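Local coordinates for phosphoinositide 3-kinase adapter protein 1 (PDB 5FOR) that links B-cell receptor and Toll-like receptor signalling to phosphoinositide 3-kinase activation, which prevents excessive inflammatory cytokine production downstream of Toll-like receptors, at residues V102-E107 against P113-W118. Residues are numbered along the deposited sequence; the frame is centred on the assembly and turned at random.
Sequences VRDSEE and PDWAHW
W115 donates its indole N-H to the carboxylate of D104, and this single bond carries the contact between 102-107 and 113-118. NE1 of W115 lies 2.9 Å from OD1 of D104, with an N-H...O angle of 162°. The oxygen sits at the edge of the indole, close to the ring plane; OD1 is met on its syn side, with the N-H tilted 26° out of the carboxylate plane. The D104 side chain extends with CG anti to N (chi1 -175°), which carries OD1 to the pyrrole edge, where CE2 of W115 is 3.7 Å from it. The same oxygen accepts a second, short but bent bond, from the backbone N of S105 at 2.6 Å. That N-H comes from above the carboxylate plane, on the face opposite to the indole, and the two donors together would limit the rotation of the group. Replacing D104 by an alanine removes the one oxygen both donors use, and would probably leave the buried indole N-H and the S105 N-H without that acceptor. Both segments belong to the long connection between strands 95-99 and 119-121, the last two strands of the parallel sheet of the TIR domain, and the bond ties the start of that connection to the short 3-10 segment around W115 near its end. The turn is held by backbone bonds from H117 N to D114 O and from W118 N to W115 O. W115 is buried: its ring stacks with F108 and makes a cation-pi contact with R97, whose NH1 also bonds to W115 O. R97 further forms a long, weak ion pair with OD2 of D104, and E120 brings a like charge close to that oxygen, which might raise the carboxylate's proton affinity.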
ATOM      1  N   VAL A 102     -13.056   1.527  -4.376  1.00 42.34           N
ATOM      2  CA  VAL A 102     -13.527   0.658  -3.316  1.00 38.34           C
ATOM      3  C   VAL A 102     -13.995   1.541  -2.162  1.00 42.81           C
ATOM      4  O   VAL A 102     -13.219   2.327  -1.604  1.00 49.70           O
ATOM      5  CB  VAL A 102     -12.431  -0.308  -2.815  1.00 31.33           C
ATOM      6  CG1 VAL A 102     -12.938  -1.043  -1.569  1.00 31.72           C
ATOM      7  CG2 VAL A 102     -11.981  -1.299  -3.912  1.00 32.95           C
ATOM      8  N   ARG A 103     -15.253   1.399  -1.787  1.00 45.58           N
ATOM      9  CA  ARG A 103     -15.806   2.134  -0.657  1.00 45.64           C
ATOM     10  C   ARG A 103     -15.195   1.547   0.646  1.00 46.10           C
ATOM     11  O   ARG A 103     -14.998   0.342   0.735  1.00 40.01           O
ATOM     12  CB  ARG A 103     -17.344   2.048  -0.707  1.00 40.28           C
ATOM     13  CG  ARG A 103     -18.067   2.882   0.306  1.00 50.83           C
ATOM     14  CD  ARG A 103     -19.547   2.480   0.402  1.00 54.55           C
ATOM     15  NE  ARG A 103     -20.333   3.136  -0.630  1.00 69.32           N
ATOM     16  CZ  ARG A 103     -21.216   4.106  -0.399  1.00 80.71           C
ATOM     17  NH1 ARG A 103     -21.462   4.523   0.842  1.00 72.41           N
ATOM     18  NH2 ARG A 103     -21.862   4.652  -1.417  1.00 89.59           N
ATOM     19  N   ASP A 104     -14.827   2.381   1.626  1.00 43.75           N
ATOM     20  CA  ASP A 104     -14.330   1.845   2.903  1.00 39.74           C
ATOM     21  C   ASP A 104     -15.465   1.064   3.567  1.00 45.80           C
ATOM     22  O   ASP A 104     -16.624   1.311   3.267  1.00 42.53           O
ATOM     23  CB  ASP A 104     -13.831   2.961   3.839  1.00 35.44           C
ATOM     24  CG  ASP A 104     -13.194   2.420   5.137  1.00 46.93           C
ATOM     25  OD1 ASP A 104     -12.901   1.208   5.231  1.00 46.31           O
ATOM     26  OD2 ASP A 104     -12.965   3.219   6.070  1.00 52.43           O
ATOM     27  N   SER A 105     -15.139   0.133   4.456  1.00 54.15           N
ATOM     28  CA  SER A 105     -16.159  -0.737   5.039  1.00 53.04           C
ATOM     29  C   SER A 105     -15.732  -1.424   6.346  1.00 54.55           C
ATOM     30  O   SER A 105     -14.551  -1.653   6.596  1.00 51.41           O
ATOM     31  CB  SER A 105     -16.578  -1.801   4.028  1.00 46.71           C
ATOM     32  OG  SER A 105     -17.557  -2.648   4.598  1.00 56.74           O
ATOM     33  N   GLU A 106     -16.726  -1.750   7.166  1.00 62.18           N
ATOM     34  CA  GLU A 106     -16.523  -2.409   8.451  1.00 60.91           C
ATOM     35  C   GLU A 106     -16.036  -3.844   8.283  1.00 58.25           C
ATOM     36  O   GLU A 106     -15.344  -4.370   9.156  1.00 54.24           O
ATOM     37  CB  GLU A 106     -17.818  -2.387   9.258  1.00 78.94           C
ATOM     38  CG  GLU A 106     -18.302  -0.989   9.596  1.00 99.29           C
ATOM     39  CD  GLU A 106     -18.086  -0.651  11.058  1.00114.87           C
ATOM     40  OE1 GLU A 106     -16.953  -0.273  11.425  1.00114.73           O
ATOM     41  OE2 GLU A 106     -19.048  -0.772  11.844  1.00124.33           O
ATOM     42  N   GLU A 107     -16.388  -4.469   7.155  1.00 39.29           N
ATOM     43  CA  GLU A 107     -15.909  -5.818   6.838  1.00 49.73           C
ATOM     44  C   GLU A 107     -14.385  -5.958   6.803  1.00 55.84           C
ATOM     45  O   GLU A 107     -13.867  -7.052   7.067  1.00 54.52           O
ATOM     46  CB  GLU A 107     -16.421  -6.294   5.487  1.00 69.75           C
ATOM     47  CG  GLU A 107     -17.875  -6.122   5.183  1.00 95.93           C
ATOM     48  CD  GLU A 107     -18.184  -6.756   3.852  1.00136.40           C
ATOM     49  OE1 GLU A 107     -18.047  -7.994   3.751  1.00136.66           O
ATOM     50  OE2 GLU A 107     -18.540  -6.024   2.901  1.00152.85           O
ATOM     51  N   PRO A 113      -7.283  -6.241  11.693  1.00 55.59           N
ATOM     52  CA  PRO A 113      -7.923  -5.774  12.928  1.00 60.07           C
ATOM     53  C   PRO A 113      -7.619  -4.311  13.247  1.00 45.79           C
ATOM     54  O   PRO A 113      -8.498  -3.641  13.756  1.00 46.57           O
ATOM     55  CB  PRO A 113      -7.348  -6.716  14.003  1.00 61.65           C
ATOM     56  CG  PRO A 113      -6.918  -7.930  13.249  1.00 51.80           C
ATOM     57  CD  PRO A 113      -6.413  -7.409  11.925  1.00 45.05           C
ATOM     58  N   ASP A 114      -6.422  -3.825  12.927  1.00 45.95           N
ATOM     59  CA  ASP A 114      -6.081  -2.408  13.119  1.00 49.50           C
ATOM     60  C   ASP A 114      -6.414  -1.493  11.933  1.00 46.52           C
ATOM     61  O   ASP A 114      -5.886  -0.377  11.846  1.00 44.67           O
ATOM     62  CB  ASP A 114      -4.592  -2.263  13.440  1.00 52.35           C
ATOM     63  CG  ASP A 114      -4.248  -2.730  14.840  1.00 54.75           C
ATOM     64  OD1 ASP A 114      -5.175  -2.901  15.657  1.00 57.83           O
ATOM     65  OD2 ASP A 114      -3.048  -2.918  15.130  1.00 66.25           O
ATOM     66  N   TRP A 115      -7.303  -1.952  11.053  1.00 39.94           N
ATOM     67  CA  TRP A 115      -7.660  -1.260   9.805  1.00 43.59           C
ATOM     68  C   TRP A 115      -8.053   0.202   9.998  1.00 49.67           C
ATOM     69  O   TRP A 115      -7.685   1.083   9.206  1.00 48.41           O
ATOM     70  CB  TRP A 115      -8.818  -2.004   9.135  1.00 38.50           C
ATOM     71  CG  TRP A 115      -9.389  -1.372   7.868  1.00 40.02           C
ATOM     72  CD1 TRP A 115     -10.410  -0.452   7.784  1.00 37.11           C
ATOM     73  CD2 TRP A 115      -8.991  -1.655   6.505  1.00 34.33           C
ATOM     74  NE1 TRP A 115     -10.669  -0.154   6.461  1.00 40.81           N
ATOM     75  CE2 TRP A 115      -9.817  -0.856   5.674  1.00 34.45           C
ATOM     76  CE3 TRP A 115      -8.037  -2.499   5.938  1.00 34.49           C
ATOM     77  CZ2 TRP A 115      -9.703  -0.907   4.284  1.00 33.35           C
ATOM     78  CZ3 TRP A 115      -7.934  -2.537   4.569  1.00 34.19           C
ATOM     79  CH2 TRP A 115      -8.774  -1.755   3.750  1.00 32.64           C
ATOM     80  N   ALA A 116      -8.821   0.437  11.054  1.00 42.00           N
ATOM     81  CA  ALA A 116      -9.322   1.756  11.372  1.00 40.37           C
ATOM     82  C   ALA A 116      -8.189   2.714  11.737  1.00 45.42           C
ATOM     83  O   ALA A 116      -8.371   3.924  11.774  1.00 44.43           O
ATOM     84  CB  ALA A 116     -10.316   1.662  12.502  1.00 37.00           C
ATOM     85  N   HIS A 117      -7.005   2.182  12.000  1.00 46.31           N
ATOM     86  CA  HIS A 117      -5.939   3.063  12.423  1.00 44.58           C
ATOM     87  C   HIS A 117      -4.979   3.442  11.331  1.00 43.99           C
ATOM     88  O   HIS A 117      -4.070   4.227  11.569  1.00 51.76           O
ATOM     89  CB  HIS A 117      -5.205   2.440  13.585  1.00 36.93           C
ATOM     90  CG  HIS A 117      -6.089   2.259  14.763  1.00 49.20           C
ATOM     91  ND1 HIS A 117      -6.522   1.028  15.195  1.00 50.31           N
ATOM     92  CD2 HIS A 117      -6.723   3.176  15.541  1.00 44.83           C
ATOM     93  CE1 HIS A 117      -7.331   1.184  16.226  1.00 46.49           C
ATOM     94  NE2 HIS A 117      -7.477   2.483  16.440  1.00 47.34           N
ATOM     95  N   TRP A 118      -5.188   2.889  10.140  1.00 37.68           N
ATOM     96  CA  TRP A 118      -4.411   3.315   8.996  1.00 40.47           C
ATOM     97  C   TRP A 118      -4.825   4.739   8.630  1.00 35.51           C
ATOM     98  O   TRP A 118      -5.937   5.209   8.871  1.00 52.69           O
ATOM     99  CB  TRP A 118      -4.584   2.394   7.775  1.00 32.51           C
ATOM    100  CG  TRP A 118      -4.300   0.956   8.029  1.00 42.98           C
ATOM    101  CD1 TRP A 118      -3.936   0.398   9.213  1.00 32.41           C
ATOM    102  CD2 TRP A 118      -4.403  -0.130   7.085  1.00 31.69           C
ATOM    103  NE1 TRP A 118      -3.787  -0.958   9.069  1.00 44.50           N
ATOM    104  CE2 TRP A 118      -4.051  -1.302   7.774  1.00 36.89           C
ATOM    105  CE3 TRP A 118      -4.703  -0.204   5.730  1.00 35.68           C
ATOM    106  CZ2 TRP A 118      -4.005  -2.552   7.142  1.00 33.27           C
ATOM    107  CZ3 TRP A 118      -4.666  -1.442   5.105  1.00 35.06           C
ATOM    108  CH2 TRP A 118      -4.314  -2.601   5.811  1.00 35.59           C
TER